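PDB 3Q48: chaperone CupB2, which probably acts as a periplasmic pilus-assembly chaperone of Pseudomonas aeruginosa, helping fimbrial subunits to fold before they are built into fibres. Local coordinates for residues D66-Q69 with E75-V78. Residues are numbered along the deposited sequence; the frame is centred on the assembly and turned at random.
Sequences DGRQ and ELQV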
# COMPACT_ATOMS: atom_id res chain seq x y z
N ASP A 66 3.00 -9.70 -7.62
CA ASP A 66 3.72 -8.47 -8.01
C ASP A 66 2.79 -7.54 -8.74
O ASP A 66 3.26 -6.64 -9.40
CB ASP A 66 4.92 -8.79 -8.91
CG ASP A 66 4.49 -9.46 -10.24
OD1 ASP A 66 3.27 -9.65 -10.47
OD2 ASP A 66 5.38 -9.79 -11.06
N GLY A 67 1.49 -7.80 -8.64
CA GLY A 67 0.40 -6.97 -9.20
C GLY A 67 -0.52 -7.72 -10.17
O GLY A 67 -1.68 -7.36 -10.37
N ARG A 68 0.02 -8.77 -10.79
CA ARG A 68 -0.75 -9.72 -11.59
C ARG A 68 -1.55 -10.67 -10.68
O ARG A 68 -0.95 -11.44 -9.91
CB ARG A 68 0.19 -10.54 -12.46
CG ARG A 68 1.16 -9.73 -13.23
CD ARG A 68 1.62 -10.50 -14.46
NE ARG A 68 2.95 -11.11 -14.32
CZ ARG A 68 3.49 -11.96 -15.21
NH1 ARG A 68 2.82 -12.30 -16.32
NH2 ARG A 68 4.71 -12.47 -15.01
N GLN A 69 -2.88 -10.62 -10.76
CA GLN A 69 -3.77 -11.45 -9.92
C GLN A 69 -4.44 -12.50 -10.75
O GLN A 69 -5.36 -13.19 -10.30
CB GLN A 69 -4.91 -10.62 -9.36
CG GLN A 69 -4.50 -9.31 -8.78
CD GLN A 69 -5.65 -8.73 -8.05
OE1 GLN A 69 -6.40 -9.48 -7.42
NE2 GLN A 69 -5.83 -7.42 -8.14
N GLU A 75 4.28 -18.85 -10.62
CA GLU A 75 4.88 -18.59 -11.91
C GLU A 75 5.40 -17.15 -12.08
O GLU A 75 6.02 -16.81 -13.10
CB GLU A 75 3.88 -19.03 -13.01
CG GLU A 75 3.80 -20.63 -13.09
CD GLU A 75 2.47 -21.22 -13.62
OE1 GLU A 75 1.80 -20.60 -14.51
OE2 GLU A 75 2.11 -22.33 -13.15
N LEU A 76 5.14 -16.31 -11.09
CA LEU A 76 5.64 -14.93 -11.07
C LEU A 76 7.04 -14.86 -10.44
O LEU A 76 7.75 -13.87 -10.63
CB LEU A 76 4.69 -14.02 -10.29
CG LEU A 76 3.23 -13.91 -10.73
CD1 LEU A 76 2.57 -12.79 -9.99
CD2 LEU A 76 3.12 -13.69 -12.24
N GLN A 77 7.43 -15.90 -9.70
CA GLN A 77 8.72 -16.00 -9.03
C GLN A 77 9.06 -14.70 -8.30
O GLN A 77 10.15 -14.17 -8.46
CB GLN A 77 9.81 -16.37 -10.04
CG GLN A 77 9.63 -17.76 -10.70
CD GLN A 77 10.63 -18.82 -10.21
OE1 GLN A 77 10.26 -19.83 -9.58
NE2 GLN A 77 11.92 -18.60 -10.51
N VAL A 78 8.12 -14.17 -7.52
CA VAL A 78 8.40 -13.02 -6.68
C VAL A 78 9.36 -13.45 -5.59
O VAL A 78 9.28 -14.60 -5.12
CB VAL A 78 7.13 -12.42 -6.05
CG1 VAL A 78 6.12 -12.09 -7.14
CG2 VAL A 78 6.56 -13.33 -4.98
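Leu76 reaches across to the turn at 66-69, sending CD2 to the Arg68 guanidinium and CD1 against the Asp66 carboxylate and the Arg68 backbone. Leu76 CD2 lies over one face of the guanidinium, 3.3 Å from Arg68 NE, with CZ and NH2 of that group almost as near. Leu76 CD1 is 3.3 Å from Asp66 OD1, and it also lies 3.8 Å from the backbone O of Arg68. The arginine chain is bent at chi3 (-102°), which turns its flat end across the leucine instead of letting it run straight on past.

Asp66 holds CG between its own backbone N and carbonyl carbon (chi1 62°), and this folds the carboxylate back over the turn. From there Asp66 OD1 accepts a weak but nearly straight hydrogen bond from Arg68 N, 3.4 Å long, in the manner of an Asx turn. At the phi of Gly67 (123°) a side chain would be jammed against the carbonyl O of Asp66, which calls for glycine; its N bonds to the Asp65 carboxylate. Beside the leucine, Val78 CG1 sits against Asp66 CB at 3.9 Å, a looser aliphatic touch.

Both segments belong to the surface loop that joins strands 58-65 and 80-89 in the N-terminal Ig-like domain, and the short 3-10 turn ending at Leu76 brings the loop back to its start. Leu76 also rests on Asp65 and Val78 on Ile64, both in strand 58-65, while Gln69 touches Arg137 and Arg139 of strand 136-145.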